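Periplasmic binding protein (Veillonella parvula, PDB 4OVK) probably binds a solute in the periplasm and delivers it to an ABC transporter, as other periplasmic solute-binding proteins do. Local coordinates at residues Y269-G274 with P286-W291; I305-L310 with L322-I327. All blocks are in the same frame, centred on the assembly; numbering follows the deposited sequence. Where two conformers were deposited one is given.

Interaction 1. Residues Y269-G274 with P286-W291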
loop_
_atom_site.group_PDB
_atom_site.type_symbol
_atom_site.label_atom_id
_atom_site.label_comp_id
_atom_site.label_asym_id
_atom_site.label_seq_id
_atom_site.Cartn_x
_atom_site.Cartn_y
_atom_site.Cartn_z
ATOM N N TYR A 269 17.443 -3.873 -3.446
ATOM C CA TYR A 269 16.836 -2.841 -2.612
ATOM C C TYR A 269 15.584 -3.337 -1.907
ATOM O O TYR A 269 14.695 -3.893 -2.554
ATOM C CB TYR A 269 16.432 -1.665 -3.476
ATOM C CG TYR A 269 17.561 -1.063 -4.288
ATOM C CD1 TYR A 269 18.541 -0.299 -3.684
ATOM C CD2 TYR A 269 17.638 -1.266 -5.664
ATOM C CE1 TYR A 269 19.572 0.266 -4.439
ATOM C CE2 TYR A 269 18.644 -0.704 -6.417
ATOM C CZ TYR A 269 19.618 0.057 -5.799
ATOM O OH TYR A 269 20.633 0.620 -6.562
ATOM N N LYS A 270 15.504 -3.098 -0.599
ATOM C CA LYS A 270 14.262 -3.326 0.151
ATOM C C LYS A 270 13.229 -2.218 -0.096
ATOM O O LYS A 270 13.508 -1.020 0.084
ATOM C CB LYS A 270 14.572 -3.420 1.639
ATOM C CG LYS A 270 13.399 -3.759 2.553
ATOM C CD LYS A 270 12.980 -5.206 2.418
ATOM C CE LYS A 270 12.259 -5.688 3.660
ATOM N NZ LYS A 270 11.736 -7.063 3.499
ATOM N N ALA A 271 12.023 -2.607 -0.488
ATOM C CA ALA A 271 10.976 -1.622 -0.737
ATOM C C ALA A 271 10.679 -0.815 0.525
ATOM O O ALA A 271 10.643 -1.369 1.627
ATOM C CB ALA A 271 9.704 -2.295 -1.211
ATOM N N PRO A 272 10.443 0.487 0.370
ATOM C CA PRO A 272 10.034 1.286 1.523
ATOM C C PRO A 272 8.668 0.897 2.083
ATOM O O PRO A 272 7.865 0.212 1.418
ATOM C CB PRO A 272 9.972 2.707 0.970
ATOM C CG PRO A 272 10.738 2.672 -0.286
ATOM C CD PRO A 272 10.538 1.306 -0.848
HETATM N N MSE A 273 8.427 1.334 3.308
HETATM C CA MSE A 273 7.124 1.203 3.944
HETATM C C MSE A 273 6.854 2.428 4.776
HETATM O O MSE A 273 7.636 2.770 5.648
HETATM C CB MSE A 273 7.129 -0.057 4.789
HETATM C CG MSE A 273 5.901 -0.092 5.689
HETATM SE SE MSE A 273 5.708 -1.924 6.320
HETATM C CE MSE A 273 6.735 -1.630 7.963
ATOM N N GLY A 274 5.730 3.084 4.501
ATOM C CA GLY A 274 5.279 4.228 5.252
ATOM C C GLY A 274 4.210 3.760 6.218
ATOM O O GLY A 274 4.477 2.898 7.050
ATOM N N PRO A 286 1.836 7.210 -4.714
ATOM C CA PRO A 286 2.658 8.154 -5.494
ATOM C C PRO A 286 4.104 8.307 -4.993
ATOM O O PRO A 286 5.012 8.578 -5.797
ATOM C CB PRO A 286 1.894 9.475 -5.358
ATOM C CG PRO A 286 0.493 9.065 -5.182
ATOM C CD PRO A 286 0.536 7.813 -4.342
ATOM N N LEU A 287 4.316 8.148 -3.689
ATOM C CA LEU A 287 5.667 8.212 -3.120
ATOM C C LEU A 287 6.486 6.971 -3.504
ATOM O O LEU A 287 7.686 7.056 -3.807
ATOM C CB LEU A 287 5.610 8.390 -1.601
ATOM C CG LEU A 287 4.934 9.697 -1.175
ATOM C CD1 LEU A 287 4.557 9.644 0.284
ATOM C CD2 LEU A 287 5.805 10.933 -1.465
HETATM N N MSE A 288 5.827 5.819 -3.536
HETATM C CA MSE A 288 6.462 4.594 -4.011
HETATM C C MSE A 288 6.879 4.728 -5.459
HETATM O O MSE A 288 7.967 4.307 -5.830
HETATM C CB MSE A 288 5.508 3.426 -3.831
HETATM C CG MSE A 288 6.024 2.137 -4.455
HETATM SE SE MSE A 288 7.765 1.579 -3.718
HETATM C CE MSE A 288 7.526 -0.355 -3.978
HETATM N N MSE A 289 6.034 5.335 -6.287
HETATM C CA MSE A 289 6.347 5.515 -7.709
HETATM C C MSE A 289 7.564 6.412 -7.876
HETATM O O MSE A 289 8.447 6.170 -8.719
HETATM C CB MSE A 289 5.143 6.114 -8.432
HETATM C CG MSE A 289 3.990 5.143 -8.416
HETATM SE SE MSE A 289 4.249 3.823 -9.832
HETATM C CE MSE A 289 2.415 4.130 -10.489
ATOM N N LYS A 290 7.647 7.430 -7.035
ATOM C CA LYS A 290 8.791 8.330 -7.046
ATOM C C LYS A 290 10.099 7.651 -6.637
ATOM O O LYS A 290 11.132 7.885 -7.269
ATOM C CB LYS A 290 8.512 9.566 -6.211
ATOM C CG LYS A 290 7.646 10.554 -6.981
ATOM C CD LYS A 290 7.306 11.807 -6.208
ATOM C CE LYS A 290 6.832 12.869 -7.197
ATOM N NZ LYS A 290 6.477 14.170 -6.572
ATOM N N TRP A 291 10.041 6.781 -5.634
ATOM C CA TRP A 291 11.196 5.993 -5.222
ATOM C C TRP A 291 11.670 5.099 -6.378
ATOM O O TRP A 291 12.859 5.110 -6.722
ATOM C CB TRP A 291 10.857 5.178 -3.975
ATOM C CG TRP A 291 11.953 4.352 -3.435
ATOM C CD1 TRP A 291 13.004 4.780 -2.671
ATOM C CD2 TRP A 291 12.118 2.942 -3.593
ATOM N NE1 TRP A 291 13.819 3.723 -2.357
ATOM C CE2 TRP A 291 13.286 2.580 -2.902
ATOM C CE3 TRP A 291 11.388 1.946 -4.248
ATOM C CZ2 TRP A 291 13.740 1.268 -2.854
ATOM C CZ3 TRP A 291 11.839 0.652 -4.205
ATOM C CH2 TRP A 291 12.992 0.316 -3.493
#
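Strand 268-270 lies at the edge of a four-stranded parallel sheet, and the chain leaving it, Ala271 and Pro272, packs against helix 285-296 in a contact built on the indole of Trp291. Pro272 and Trp291 reach for each other from opposite directions. The proline lays its CG-CD edge flat over one indole face: CD sits 3.4 Å from the centroid of the six-membered ring and 5° off its normal, a CH-pi contact made almost straight over the ring centre, while CG lies over the fused bond, 3.6 Å from CD2 of Trp291. Trp291 gets there because its CG stands anti to the backbone N (chi1 -179°), which throws the ring off the helix towards the strand end. Its far corner meets the backbone obliquely, CH2 lying 3.9 Å from CA of Ala271, and CB of Tyr269 touches the same corner before the phenol turns away towards Arg267. One turn earlier, selenomethionine Met288 is bent at chi2 (59°), bringing SE to 4.0 Å from CD of Pro272 and CE beside CB of Ala271. No hydrogen bond links the two segments; the grip is apolar and buried. With an alanine at Trp291, Pro272 would probably lose the surface under its ring, and a gap would be likely to open between strand end and helix. Phe341 meets the indole ring to ring, Leu306 of helix 306-318 also touches Trp291, Trp278 packs on both Pro272 and Met288, and strand 233-236 flanks Tyr269 and Ala271 in the sheet.

Interaction 2. Residues I305-L310 with L322-I327; sequences ILRDDL and LTDSEI
The segments 305-310 and 322-327 run into the first turns of helices 306-318 and 324-331, and their backbones come closest at Arg307 and Ile327, whose CA atoms are 7.3 Å apart. Across that gap Arg307 stretches its side chain, which runs extended until it bends at chi3 (-51°) and swings the guanidinium over Ile327. The methyl CG2 of Ile327 lies under one face of that group, offset towards its rim and 3.8 Å from CZ of Arg307. At the edge, NH1 of Arg307 makes a long salt bridge of 3.3 Å to OD1 of Asp324, with guanidinium and carboxylate planes 85° apart, so the carboxylate stands almost upright to the group it pairs with instead of lying alongside it. Water 1 sits in the guanidinium plane; it accepts from NH2 of Arg307 at 2.8 Å and donates to the backbone O of Asp324. NH2 also pairs with the C-terminal carboxylate of Phe341, and these partners together probably fix the rotation of the group. Helix 324-331 begins with a capping box: Thr323 is the N-cap, its OG1 accepting from N of Glu326 at 3.1 Å, while OE1 of Glu326 takes the N-H of Thr323 at 3.0 Å, nearly straight at 171°. Deeper in, the contact turns apolar. CG of Leu310 rests 3.7 Å from CD1 of Leu322, the side chains crossing at about a right angle, and CD2 of Leu310 passes CG2 of Ile327 at 4.1 Å, running in the opposite direction. Leu287 of helix 285-296 touches Leu310 as well, and Ile330 and Leu331 extend the same apolar layer along helix 324-331.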
loop_
_atom_site.group_PDB
_atom_site.type_symbol
_atom_site.label_atom_id
_atom_site.label_comp_id
_atom_site.label_asym_id
_atom_site.label_seq_id
_atom_site.Cartn_x
_atom_site.Cartn_y
_atom_site.Cartn_z
ATOM N N ILE A 305 12.611 15.869 -5.307
ATOM C CA ILE A 305 13.400 15.328 -4.202
ATOM C C ILE A 305 12.444 14.535 -3.317
ATOM O O ILE A 305 11.550 15.105 -2.675
ATOM C CB ILE A 305 14.071 16.451 -3.394
ATOM C CG1 ILE A 305 14.983 17.299 -4.302
ATOM C CG2 ILE A 305 14.857 15.876 -2.227
ATOM C CD1 ILE A 305 15.457 18.573 -3.643
ATOM N N LEU A 306 12.627 13.221 -3.301
ATOM C CA LEU A 306 11.689 12.306 -2.657
ATOM C C LEU A 306 11.527 12.633 -1.171
ATOM O O LEU A 306 10.412 12.650 -0.660
ATOM C CB LEU A 306 12.159 10.866 -2.840
ATOM C CG LEU A 306 11.282 9.805 -2.155
ATOM C CD1 LEU A 306 9.822 9.918 -2.584
ATOM C CD2 LEU A 306 11.829 8.408 -2.418
ATOM N N ARG A 307 12.637 12.900 -0.483
ATOM C CA ARG A 307 12.600 13.222 0.943
ATOM C C ARG A 307 11.690 14.426 1.227
ATOM O O ARG A 307 10.952 14.431 2.205
ATOM C CB ARG A 307 14.031 13.478 1.438
ATOM C CG ARG A 307 14.193 14.265 2.718
ATOM C CD ARG A 307 15.666 14.416 3.080
ATOM N NE ARG A 307 16.374 13.135 3.071
ATOM C CZ ARG A 307 16.641 12.389 4.144
ATOM N NH1 ARG A 307 16.286 12.779 5.360
ATOM N NH2 ARG A 307 17.290 11.241 3.997
ATOM N N ASP A 308 11.780 15.459 0.390
ATOM C CA ASP A 308 10.940 16.646 0.543
ATOM C C ASP A 308 9.475 16.320 0.299
ATOM O O ASP A 308 8.604 16.806 1.007
ATOM C CB ASP A 308 11.372 17.765 -0.415
ATOM C CG ASP A 308 12.756 18.290 -0.120
ATOM O OD1 ASP A 308 13.282 18.034 0.977
ATOM O OD2 ASP A 308 13.330 18.980 -0.994
ATOM N N ASP A 309 9.202 15.516 -0.716
ATOM C CA ASP A 309 7.831 15.176 -1.059
ATOM C C ASP A 309 7.220 14.306 0.049
ATOM O O ASP A 309 6.045 14.463 0.379
ATOM C CB ASP A 309 7.758 14.439 -2.392
ATOM C CG ASP A 309 8.194 15.295 -3.565
ATOM O OD1 ASP A 309 8.377 16.536 -3.422
ATOM O OD2 ASP A 309 8.361 14.705 -4.654
ATOM N N LEU A 310 8.026 13.408 0.623
ATOM C CA LEU A 310 7.579 12.585 1.755
ATOM C C LEU A 310 7.252 13.481 2.960
ATOM O O LEU A 310 6.190 13.341 3.556
ATOM C CB LEU A 310 8.666 11.557 2.097
ATOM C CG LEU A 310 8.432 10.614 3.261
ATOM C CD1 LEU A 310 7.253 9.695 2.984
ATOM C CD2 LEU A 310 9.665 9.799 3.579
ATOM N N LEU A 322 8.173 14.542 9.978
ATOM C CA LEU A 322 9.171 13.478 10.024
ATOM C C LEU A 322 10.586 13.974 10.332
ATOM O O LEU A 322 11.044 14.972 9.762
ATOM C CB LEU A 322 9.180 12.747 8.699
ATOM C CG LEU A 322 7.957 11.903 8.318
ATOM C CD1 LEU A 322 8.005 11.506 6.853
ATOM C CD2 LEU A 322 7.817 10.687 9.224
ATOM N N THR A 323 11.276 13.267 11.223
ATOM C CA THR A 323 12.706 13.501 11.454
ATOM C C THR A 323 13.509 12.768 10.391
ATOM O O THR A 323 12.999 11.887 9.695
ATOM C CB THR A 323 13.153 12.955 12.816
ATOM O OG1 THR A 323 12.995 11.527 12.830
ATOM C CG2 THR A 323 12.317 13.575 13.946
ATOM N N ASP A 324 14.787 13.118 10.284
ATOM C CA ASP A 324 15.695 12.378 9.409
ATOM C C ASP A 324 15.784 10.882 9.728
ATOM O O ASP A 324 15.828 10.071 8.808
ATOM C CB ASP A 324 17.077 13.024 9.418
ATOM C CG ASP A 324 17.081 14.374 8.725
ATOM O OD1 ASP A 324 16.086 14.684 8.035
ATOM O OD2 ASP A 324 18.074 15.119 8.860
ATOM N N SER A 325 15.799 10.523 11.012
ATOM C CA SER A 325 15.815 9.110 11.409
ATOM C C SER A 325 14.581 8.374 10.902
ATOM O O SER A 325 14.692 7.271 10.379
ATOM C CB SER A 325 15.899 8.958 12.930
ATOM O OG SER A 325 17.119 9.473 13.422
ATOM N N GLU A 326 13.409 8.990 11.058
ATOM C CA GLU A 326 12.158 8.373 10.610
ATOM C C GLU A 326 12.156 8.196 9.083
ATOM O O GLU A 326 11.713 7.176 8.573
ATOM C CB GLU A 326 10.940 9.179 11.087
ATOM C CG GLU A 326 10.699 9.077 12.598
ATOM C CD GLU A 326 9.691 10.089 13.122
ATOM O OE1 GLU A 326 9.646 11.221 12.590
ATOM O OE2 GLU A 326 8.956 9.759 14.093
ATOM N N ILE A 327 12.678 9.180 8.360
ATOM C CA ILE A 327 12.770 9.077 6.905
ATOM C C ILE A 327 13.723 7.946 6.508
ATOM O O ILE A 327 13.441 7.197 5.578
ATOM C CB ILE A 327 13.214 10.416 6.279
ATOM C CG1 ILE A 327 12.124 11.475 6.504
ATOM C CG2 ILE A 327 13.542 10.251 4.796
ATOM C CD1 ILE A 327 12.619 12.893 6.374
HETATM O O HOH W 1 17.457 10.151 6.518
#

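Going from the N terminus, the chain first closes interaction 1: after strand 268-270 it runs through 271-284 and returns as helix 285-296, with 11 residues between the two segments. Interaction 2 opens only after that, with helix 306-318 and its short connection bringing 322-327 back on 305-310, so the two loops stand in series, neither nesting nor crossing. Their centres are 12 Å apart, and helices 285-296 and 306-318 join them directly: NZ of Lys290 forms a salt bridge with OD2 of Asp309 at 2.7 Å, and O of Leu287 lies 3.8 Å from CD1 of Leu306. Together they tie the edge of one parallel sheet, through two successive helices, to helix 324-331 near the C terminus.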